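Local coordinates for protein fructuronate-tagaturonate epimerase UxaE from Cohnella laeviribosi in complex with 1 glycerol (Cohnella laeviribosi, PDB 6IL9) that catalyses the epimerisation that interconverts fructuronate and tagaturonate, using a TIM-barrel fold that carries a zinc ion, at residues 222-226 / 227-231; 230-233 / 234-238; 289-293 / 294-298. One frame throughout, in Å; residues are numbered along the deposited sequence.

Contact 1: residues 222-226 / 227-231; sequences TFQVG and PHAIH
Thr222 and His231 face each other near the open end of a beta hairpin. Thr222 OG1 and His231 ND1 share a short hydrogen bond of 2.7 Å, and the hydroxyl lies at the edge of the imidazole, near its plane. The torsion of Thr222 sets this up: OG1 sits beside its own backbone N, anti to the carbonyl carbon (chi1 -55°). The same rotation brings Thr222 CG2 to 3.9 Å from Ala229 CB. Gln224, on this face too, brings OE1 to 4.1 Å from Ala229 CB.

The other face carries Phe223, Val225, His228 and Ile230. Ile230 is extended at chi2 (-178°), and its CD1 meets Val225 CG2 at 3.8 Å, the two chains slanting across each other. Pro227 CG lies over one face of the His228 ring, toward the rim. Val225 O is at that ring's edge. Paired backbone bonds join Phe223 with Ile230 and Val225 with His228. A type II' turn closes the hairpin; Gly226 has positive phi there.

Val225 and His228 pack on helix 319-336. Val225 and Ile230 touch Phe285 of helix 281-293, whose ring also meets that of Phe223.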
# COMPACT_ATOMS: atom_id res chain seq x y z
N THR A 222 -8.07 -7.84 35.42
CA THR A 222 -7.92 -6.47 34.95
C THR A 222 -6.46 -6.24 34.60
O THR A 222 -5.57 -6.52 35.41
CB THR A 222 -8.35 -5.44 36.01
OG1 THR A 222 -9.70 -5.72 36.42
CG2 THR A 222 -8.29 -4.03 35.44
N PHE A 223 -6.21 -5.74 33.39
CA PHE A 223 -4.87 -5.45 32.93
C PHE A 223 -4.69 -3.95 32.82
O PHE A 223 -5.56 -3.25 32.30
CB PHE A 223 -4.61 -6.12 31.58
CG PHE A 223 -4.75 -7.61 31.62
CD1 PHE A 223 -5.99 -8.20 31.48
CD2 PHE A 223 -3.63 -8.41 31.83
CE1 PHE A 223 -6.12 -9.58 31.53
CE2 PHE A 223 -3.76 -9.79 31.89
CZ PHE A 223 -5.01 -10.37 31.74
N GLN A 224 -3.56 -3.45 33.33
CA GLN A 224 -3.26 -2.03 33.32
C GLN A 224 -2.41 -1.77 32.08
O GLN A 224 -1.24 -2.17 32.03
CB GLN A 224 -2.56 -1.61 34.60
CG GLN A 224 -3.26 -2.06 35.88
CD GLN A 224 -4.57 -1.34 36.14
OE1 GLN A 224 -4.81 -0.24 35.64
NE2 GLN A 224 -5.45 -1.97 36.92
N VAL A 225 -3.00 -1.13 31.08
CA VAL A 225 -2.30 -0.77 29.86
C VAL A 225 -2.11 0.73 29.88
O VAL A 225 -2.94 1.49 29.35
CB VAL A 225 -3.07 -1.25 28.62
CG1 VAL A 225 -2.24 -1.10 27.36
CG2 VAL A 225 -3.48 -2.71 28.80
N GLY A 226 -1.03 1.19 30.51
CA GLY A 226 -0.90 2.59 30.83
C GLY A 226 -2.07 3.04 31.68
O GLY A 226 -2.47 2.37 32.64
N PRO A 227 -2.67 4.19 31.33
CA PRO A 227 -3.80 4.71 32.11
C PRO A 227 -5.11 3.99 31.86
O PRO A 227 -6.14 4.39 32.41
CB PRO A 227 -3.88 6.17 31.64
CG PRO A 227 -3.38 6.13 30.24
CD PRO A 227 -2.33 5.05 30.18
N HIS A 228 -5.10 2.93 31.05
CA HIS A 228 -6.32 2.24 30.65
C HIS A 228 -6.41 0.90 31.36
O HIS A 228 -5.45 0.13 31.37
CB HIS A 228 -6.34 2.05 29.13
CG HIS A 228 -6.13 3.32 28.38
ND1 HIS A 228 -7.10 4.29 28.30
CD2 HIS A 228 -5.05 3.81 27.73
CE1 HIS A 228 -6.64 5.31 27.59
NE2 HIS A 228 -5.39 5.04 27.24
N ALA A 229 -7.55 0.64 31.96
CA ALA A 229 -7.83 -0.65 32.58
C ALA A 229 -8.67 -1.46 31.60
O ALA A 229 -9.69 -0.97 31.09
CB ALA A 229 -8.56 -0.48 33.91
N ILE A 230 -8.23 -2.68 31.31
CA ILE A 230 -8.93 -3.60 30.42
C ILE A 230 -9.35 -4.80 31.25
O ILE A 230 -8.50 -5.51 31.79
CB ILE A 230 -8.06 -4.02 29.22
CG1 ILE A 230 -7.66 -2.79 28.40
CG2 ILE A 230 -8.80 -5.03 28.36
CD1 ILE A 230 -6.84 -3.14 27.16
N HIS A 231 -10.65 -5.01 31.36
CA HIS A 231 -11.21 -6.05 32.21
C HIS A 231 -11.97 -7.05 31.36
O HIS A 231 -12.67 -6.66 30.41
CB HIS A 231 -12.13 -5.45 33.28
CG HIS A 231 -12.62 -6.45 34.29
ND1 HIS A 231 -11.82 -6.96 35.29
CD2 HIS A 231 -13.83 -7.03 34.45
CE1 HIS A 231 -12.51 -7.81 36.02
NE2 HIS A 231 -13.74 -7.87 35.53

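Contact 2: residues 230-233 / 234-238; sequences IHFD and AATLM
Ala234 follows directly on Asp233 and opens the helix; its side chain packs on Leu219. Ala235 comes next, with its CB 4.3 Å from Asp233 OD1. Thr236 carries most of the contact. Its N-H bonds to Asp233 OD1 (3.0 Å), reaching the syn side of that oxygen but 33° out of the carboxylate plane. Its hydroxyl OG1 donates to the same OD1 over a short 2.5 Å, nearly in line with the C-O bond. The two side chains cross at about a right angle.

This is an N-cap: Asp233 stands just before helix 234-259 and accepts from the backbone N three residues on. Asp233 CG is tucked between its backbone N and carbonyl carbon (chi1 63°), which turns the carboxylate back over the first turn. With an alanine in place of the aspartate, Thr236 N and Thr236 OG1 would probably both lose this acceptor, and the hydroxyl would be freer to turn.

Leu237 N bonds to Asp233 O at 3.0 Å, nearly straight at 166°, and its CB rests 3.3 Å from that oxygen. The Leu237 side chain packs on Leu219 and on Leu286 of helix 281-293. Met238 N makes the helix's own next bond, to Ala234 O, and its side chain packs on helix 196-204 instead of on 230-233.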
# COMPACT_ATOMS: atom_id res chain seq x y z
N ILE A 230 -8.23 -2.68 31.31
CA ILE A 230 -8.93 -3.60 30.42
C ILE A 230 -9.35 -4.80 31.25
O ILE A 230 -8.50 -5.51 31.79
CB ILE A 230 -8.06 -4.02 29.22
CG1 ILE A 230 -7.66 -2.79 28.40
CG2 ILE A 230 -8.80 -5.03 28.36
CD1 ILE A 230 -6.84 -3.14 27.16
N HIS A 231 -10.65 -5.01 31.36
CA HIS A 231 -11.21 -6.05 32.21
C HIS A 231 -11.97 -7.05 31.36
O HIS A 231 -12.67 -6.66 30.41
CB HIS A 231 -12.13 -5.45 33.28
CG HIS A 231 -12.62 -6.45 34.29
ND1 HIS A 231 -11.82 -6.96 35.29
CD2 HIS A 231 -13.83 -7.03 34.45
CE1 HIS A 231 -12.51 -7.81 36.02
NE2 HIS A 231 -13.74 -7.87 35.53
N PHE A 232 -11.83 -8.33 31.68
CA PHE A 232 -12.55 -9.40 30.99
C PHE A 232 -13.48 -10.08 31.97
O PHE A 232 -13.03 -10.67 32.95
CB PHE A 232 -11.58 -10.42 30.38
CG PHE A 232 -10.70 -9.85 29.31
CD1 PHE A 232 -9.50 -9.25 29.64
CD2 PHE A 232 -11.09 -9.91 27.98
CE1 PHE A 232 -8.69 -8.73 28.66
CE2 PHE A 232 -10.28 -9.37 26.99
CZ PHE A 232 -9.07 -8.79 27.33
N ASP A 233 -14.78 -9.98 31.72
CA ASP A 233 -15.73 -10.85 32.38
C ASP A 233 -16.02 -12.03 31.45
O ASP A 233 -15.52 -12.10 30.33
CB ASP A 233 -17.00 -10.08 32.76
CG ASP A 233 -17.74 -9.53 31.57
OD1 ASP A 233 -17.27 -9.70 30.43
OD2 ASP A 233 -18.81 -8.91 31.77
N ALA A 234 -16.84 -12.98 31.92
CA ALA A 234 -17.06 -14.20 31.15
C ALA A 234 -17.68 -13.89 29.79
O ALA A 234 -17.25 -14.44 28.77
CB ALA A 234 -17.93 -15.17 31.94
N ALA A 235 -18.67 -13.00 29.76
CA ALA A 235 -19.38 -12.73 28.51
C ALA A 235 -18.46 -12.13 27.46
O ALA A 235 -18.52 -12.52 26.28
CB ALA A 235 -20.57 -11.81 28.78
N THR A 236 -17.62 -11.17 27.84
CA THR A 236 -16.71 -10.58 26.86
C THR A 236 -15.62 -11.57 26.45
O THR A 236 -15.30 -11.68 25.26
CB THR A 236 -16.09 -9.29 27.42
OG1 THR A 236 -15.44 -9.58 28.67
CG2 THR A 236 -17.17 -8.25 27.65
N LEU A 237 -15.07 -12.31 27.41
CA LEU A 237 -14.04 -13.30 27.11
C LEU A 237 -14.55 -14.36 26.14
O LEU A 237 -13.89 -14.68 25.15
CB LEU A 237 -13.53 -13.95 28.40
CG LEU A 237 -12.42 -15.01 28.25
CD1 LEU A 237 -11.24 -14.43 27.49
CD2 LEU A 237 -11.96 -15.57 29.59
N MET A 238 -15.74 -14.92 26.41
CA MET A 238 -16.28 -15.96 25.54
C MET A 238 -16.50 -15.46 24.12
O MET A 238 -16.18 -16.17 23.15
CB MET A 238 -17.60 -16.49 26.10
CG MET A 238 -17.44 -17.27 27.36
SD MET A 238 -18.93 -18.21 27.86
CE MET A 238 -18.26 -18.67 29.42

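Contact 3: residues 289-293 / 294-298; sequences SELIG and KNVDI
The peptide carbonyl of Leu291 takes donors from opposite faces of its plane. Val296 N comes to Leu291 O at 3.1 Å, tilted 35° from that plane. Lys294 N reaches the same oxygen at 2.9 Å from the other face, much farther out of plane (66°). At the next carbonyl, Asn295 N stands well above the plane and bonds to Ile292 O at 3.1 Å.

This is a Schellman motif that ends helix 281-293. Its two marks are Val296 N to Leu291 O and Asn295 N to Ile292 O. Asn295, with positive phi, is the C' residue where the chain turns off. Lys294 N also makes a weak bond to Glu290 O.

The chain then folds back on the helix. Val296 CB sits 4.1 Å from Leu291 CB. Ile298 is extended at chi2 (172°), and its CD1 touches both Leu291 CD1 and Ile292 CD1, each at 3.8 Å. Leu291 and Ile298 cross at about a right angle. Both also pack on Ile270 of strand 267-271, and Leu291 meets Met251 and Ile252 of helix 234-259. A water donates to Val296 O at 2.8 Å and, only weakly, to Ile292 O.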
# COMPACT_ATOMS: atom_id res chain seq x y z
N SER A 289 -1.96 -10.32 23.14
CA SER A 289 -1.41 -11.07 24.26
C SER A 289 -1.18 -12.52 23.89
O SER A 289 -0.16 -13.11 24.28
CB SER A 289 -2.36 -10.97 25.46
OG SER A 289 -1.78 -11.54 26.60
N GLU A 290 -2.10 -13.12 23.14
CA GLU A 290 -1.93 -14.51 22.74
C GLU A 290 -0.77 -14.67 21.78
O GLU A 290 -0.01 -15.64 21.88
CB GLU A 290 -3.21 -15.03 22.09
CG GLU A 290 -4.35 -15.20 23.07
CD GLU A 290 -3.97 -16.07 24.25
OE1 GLU A 290 -3.75 -17.29 24.06
OE2 GLU A 290 -3.87 -15.52 25.36
N LEU A 291 -0.64 -13.76 20.82
CA LEU A 291 0.45 -13.86 19.85
C LEU A 291 1.79 -13.64 20.53
O LEU A 291 2.75 -14.39 20.30
CB LEU A 291 0.25 -12.83 18.75
CG LEU A 291 -1.00 -13.04 17.91
CD1 LEU A 291 -1.17 -11.87 16.99
CD2 LEU A 291 -0.87 -14.33 17.12
N ILE A 292 1.89 -12.59 21.34
CA ILE A 292 3.16 -12.30 22.00
C ILE A 292 3.54 -13.44 22.94
O ILE A 292 4.71 -13.82 23.05
CB ILE A 292 3.08 -10.93 22.70
CG1 ILE A 292 2.73 -9.83 21.69
CG2 ILE A 292 4.37 -10.60 23.34
CD1 ILE A 292 3.78 -9.61 20.63
N GLY A 293 2.54 -14.05 23.58
CA GLY A 293 2.80 -15.21 24.41
C GLY A 293 3.36 -16.39 23.64
O GLY A 293 4.07 -17.23 24.20
N LYS A 294 3.07 -16.48 22.34
CA LYS A 294 3.57 -17.56 21.50
C LYS A 294 4.81 -17.16 20.71
O LYS A 294 5.16 -17.83 19.73
CB LYS A 294 2.48 -18.06 20.56
CG LYS A 294 1.50 -19.01 21.25
CD LYS A 294 2.16 -20.36 21.50
CE LYS A 294 2.06 -21.25 20.26
NZ LYS A 294 3.22 -22.18 20.13
N ASN A 295 5.47 -16.07 21.11
CA ASN A 295 6.75 -15.64 20.56
C ASN A 295 6.64 -15.12 19.13
O ASN A 295 7.63 -15.10 18.39
CB ASN A 295 7.79 -16.76 20.64
CG ASN A 295 7.91 -17.34 22.05
OD1 ASN A 295 7.55 -18.50 22.30
ND2 ASN A 295 8.41 -16.54 22.97
N VAL A 296 5.45 -14.66 18.73
CA VAL A 296 5.27 -14.11 17.39
C VAL A 296 5.86 -12.70 17.35
O VAL A 296 5.62 -11.90 18.26
CB VAL A 296 3.78 -14.10 17.00
CG1 VAL A 296 3.58 -13.35 15.68
CG2 VAL A 296 3.25 -15.55 16.90
N ASP A 297 6.62 -12.40 16.29
CA ASP A 297 7.29 -11.11 16.12
C ASP A 297 6.44 -10.25 15.20
O ASP A 297 6.38 -10.49 13.99
CB ASP A 297 8.69 -11.32 15.54
CG ASP A 297 9.48 -10.03 15.40
OD1 ASP A 297 9.10 -9.00 16.00
OD2 ASP A 297 10.52 -10.05 14.70
N ILE A 298 5.76 -9.26 15.77
CA ILE A 298 4.77 -8.46 15.05
C ILE A 298 5.38 -7.11 14.71
O ILE A 298 5.91 -6.43 15.60
CB ILE A 298 3.50 -8.29 15.90
CG1 ILE A 298 2.98 -9.67 16.36
CG2 ILE A 298 2.45 -7.49 15.13
CD1 ILE A 298 1.84 -9.59 17.37
O HOH W 1 6.77 -12.10 20.83

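The contacts follow the chain in the order 1, 2, 3. Contacts 1 and 2 are 13 Å apart between centres, share Ile230 and His231 on strand 228-232, and touch where Phe223 CE1 meets Phe232 CD1. The hairpin leads, through Asp233 and a turn of about 92°, into helix 234-259. Contact 3 lies about 19 Å from contact 1 and 20 Å from contact 2, centre to centre, and touches neither. Helix 281-293 links all three: Phe285 and Leu286 pack against the first two, and contact 3 ends that helix. Along the chain, the hairpin and helix 234-259 come between barrel strands 178-182 and 267-271, and contact 3 between strands 267-271 and 300-302.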